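Local coordinates for tRNA dimethylallyltransferase (Bacillus halodurans, PDB 3EXA), which probably transfers a dimethylallyl group onto adenine 37 of tRNAs that read codons beginning with uridine, at residues Val193-Leu197 / Ile301-Ile305. Sequence-based numbering, arbitrary orientation.
Sequences VMIGL and IHNFI
Ile195 reaches the helix with both of its branches. Ile195 CD1 lies 3.7 Å from Ile305 CD1 and 3.8 Å from Ile301 CG2, so one methyl bridges two residues a helical turn apart. On the second branch, Ile195 CG2 sits 3.9 Å from Ile305 CG1. A chi1 of 58°, which places CG1 next to both the backbone N and the carbonyl carbon, turns the two branches so that both face the helix. The Ile195 side chain runs roughly perpendicular to those of Ile301 and Ile305. Val193 CG1, extended toward the ring by a chi1 of 175° that sets it anti to its own nitrogen, approaches Phe304 CE1 to 4.0 Å, and the two side chains run alongside each other, pointing opposite ways. The methyl meets the ring obliquely, as does Ile195 CG2. At the other end Leu197 CD2 only grazes Ile301 CD1, at 4.3 Å. All these cross-contacts are apolar, and a 155° angle between strand and helix directions, with the axes 10.2 Å apart at closest, describes a near-antiparallel helix packed on a sheet face. Backbone bonds fix the strand segment 193-197 between strands 4-9 and 284-288, while Leu23 of helix 16-25 flanks Ile301 and Ile305. Leu197 also touches Val14, in the loop predicted to bind ATP. Helix 294-317, following edge strand 284-288, thus covers one face of the parallel sheet beside helix 16-25, as befits the layered alpha/beta core of a P-loop NTPase-like fold.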
ATOM      1  N   VAL A 193      34.580   4.574   0.449  1.00 21.52           N
ATOM      2  CA  VAL A 193      35.498   5.413   1.194  1.00 18.37           C
ATOM      3  C   VAL A 193      34.761   6.754   1.262  1.00 20.97           C
ATOM      4  O   VAL A 193      34.481   7.394   0.240  1.00 25.36           O
ATOM      5  CB  VAL A 193      36.853   5.587   0.470  1.00 21.31           C
ATOM      6  CG1 VAL A 193      37.727   6.575   1.231  1.00 20.35           C
ATOM      7  CG2 VAL A 193      37.567   4.244   0.376  1.00 19.46           C
HETATM    8  N   MSE A 194      34.411   7.149   2.478  1.00 20.08           N
HETATM    9  CA  MSE A 194      33.684   8.379   2.703  1.00 18.81           C
HETATM   10  C   MSE A 194      34.551   9.366   3.475  1.00 16.61           C
HETATM   11  O   MSE A 194      35.037   9.051   4.559  1.00 20.57           O
HETATM   12  CB  MSE A 194      32.421   8.066   3.496  1.00 11.96           C
HETATM   13  CG  MSE A 194      31.275   9.009   3.234  1.00 36.83           C
HETATM   14 SE   MSE A 194      29.605   8.350   3.961  1.00 54.64          SE
HETATM   15  CE  MSE A 194      28.925  10.022   4.646  1.00 55.76           C
ATOM     16  N   ILE A 195      34.754  10.552   2.917  1.00 16.88           N
ATOM     17  CA  ILE A 195      35.558  11.571   3.586  1.00 17.52           C
ATOM     18  C   ILE A 195      34.684  12.786   3.846  1.00 16.25           C
ATOM     19  O   ILE A 195      33.763  13.064   3.085  1.00 19.45           O
ATOM     20  CB  ILE A 195      36.755  12.026   2.718  1.00 21.56           C
ATOM     21  CG1 ILE A 195      36.241  12.566   1.388  1.00 23.79           C
ATOM     22  CG2 ILE A 195      37.729  10.863   2.490  1.00 21.92           C
ATOM     23  CD1 ILE A 195      37.301  13.178   0.525  1.00 28.70           C
ATOM     24  N   GLY A 196      34.966  13.511   4.920  1.00 22.78           N
ATOM     25  CA  GLY A 196      34.176  14.692   5.219  1.00 19.23           C
ATOM     26  C   GLY A 196      35.062  15.914   5.347  1.00 19.23           C
ATOM     27  O   GLY A 196      36.153  15.834   5.909  1.00 21.94           O
ATOM     28  N   LEU A 197      34.599  17.037   4.803  1.00 20.83           N
ATOM     29  CA  LEU A 197      35.325  18.300   4.862  1.00 14.88           C
ATOM     30  C   LEU A 197      34.631  19.219   5.868  1.00 20.08           C
ATOM     31  O   LEU A 197      33.427  19.464   5.764  1.00 19.85           O
ATOM     32  CB  LEU A 197      35.354  18.955   3.478  1.00 15.55           C
ATOM     33  CG  LEU A 197      35.866  18.034   2.357  1.00 16.36           C
ATOM     34  CD1 LEU A 197      36.018  18.830   1.067  1.00  6.92           C
ATOM     35  CD2 LEU A 197      37.196  17.415   2.764  1.00  4.71           C
ATOM     36  N   ILE A 301      44.760  13.883   1.378  1.00 12.12           N
ATOM     37  CA  ILE A 301      43.460  13.259   1.166  1.00  8.82           C
ATOM     38  C   ILE A 301      43.524  12.189   0.088  1.00 13.90           C
ATOM     39  O   ILE A 301      42.859  11.166   0.205  1.00  8.55           O
ATOM     40  CB  ILE A 301      42.394  14.294   0.744  1.00 14.65           C
ATOM     41  CG1 ILE A 301      42.095  15.237   1.908  1.00 13.07           C
ATOM     42  CG2 ILE A 301      41.114  13.577   0.310  1.00 20.35           C
ATOM     43  CD1 ILE A 301      41.153  16.349   1.551  1.00  3.22           C
ATOM     44  N   HIS A 302      44.306  12.440  -0.964  1.00 11.81           N
ATOM     45  CA  HIS A 302      44.441  11.490  -2.057  1.00 13.14           C
ATOM     46  C   HIS A 302      45.156  10.237  -1.588  1.00 20.91           C
ATOM     47  O   HIS A 302      44.788   9.117  -1.952  1.00 20.41           O
ATOM     48  CB  HIS A 302      45.226  12.094  -3.211  1.00 13.66           C
ATOM     49  CG  HIS A 302      45.708  11.075  -4.201  1.00 18.61           C
ATOM     50  ND1 HIS A 302      46.854  10.337  -4.008  1.00 19.40           N
ATOM     51  CD2 HIS A 302      45.175  10.652  -5.374  1.00 21.71           C
ATOM     52  CE1 HIS A 302      47.012   9.499  -5.025  1.00 11.54           C
ATOM     53  NE2 HIS A 302      46.010   9.671  -5.862  1.00 22.44           N
ATOM     54  N   ASN A 303      46.197  10.431  -0.796  1.00 12.49           N
ATOM     55  CA  ASN A 303      46.927   9.299  -0.285  1.00 20.78           C
ATOM     56  C   ASN A 303      45.985   8.422   0.528  1.00 23.72           C
ATOM     57  O   ASN A 303      45.919   7.216   0.303  1.00 30.62           O
ATOM     58  CB  ASN A 303      48.100   9.764   0.575  1.00 10.99           C
ATOM     59  CG  ASN A 303      48.866   8.610   1.162  1.00 19.85           C
ATOM     60  OD1 ASN A 303      48.710   8.276   2.337  1.00 13.18           O
ATOM     61  ND2 ASN A 303      49.689   7.968   0.338  1.00 14.81           N
ATOM     62  N   PHE A 304      45.235   9.027   1.448  1.00 22.33           N
ATOM     63  CA  PHE A 304      44.307   8.258   2.274  1.00 20.89           C
ATOM     64  C   PHE A 304      43.236   7.513   1.476  1.00 17.90           C
ATOM     65  O   PHE A 304      42.968   6.336   1.724  1.00 17.32           O
ATOM     66  CB  PHE A 304      43.614   9.147   3.303  1.00 12.36           C
ATOM     67  CG  PHE A 304      42.522   8.444   4.038  1.00 14.80           C
ATOM     68  CD1 PHE A 304      41.213   8.455   3.550  1.00 10.33           C
ATOM     69  CD2 PHE A 304      42.801   7.732   5.199  1.00 14.17           C
ATOM     70  CE1 PHE A 304      40.183   7.752   4.204  1.00  5.27           C
ATOM     71  CE2 PHE A 304      41.788   7.024   5.865  1.00 18.66           C
ATOM     72  CZ  PHE A 304      40.468   7.039   5.361  1.00 13.10           C
ATOM     73  N   ILE A 305      42.621   8.214   0.531  1.00 15.99           N
ATOM     74  CA  ILE A 305      41.591   7.637  -0.315  1.00 20.42           C
ATOM     75  C   ILE A 305      42.158   6.513  -1.171  1.00 18.82           C
ATOM     76  O   ILE A 305      41.672   5.381  -1.125  1.00 21.61           O
ATOM     77  CB  ILE A 305      40.969   8.714  -1.226  1.00 17.81           C
ATOM     78  CG1 ILE A 305      40.108   9.658  -0.389  1.00 17.31           C
ATOM     79  CG2 ILE A 305      40.151   8.069  -2.321  1.00 14.66           C
ATOM     80  CD1 ILE A 305      39.468  10.781  -1.190  1.00 24.62           C
TER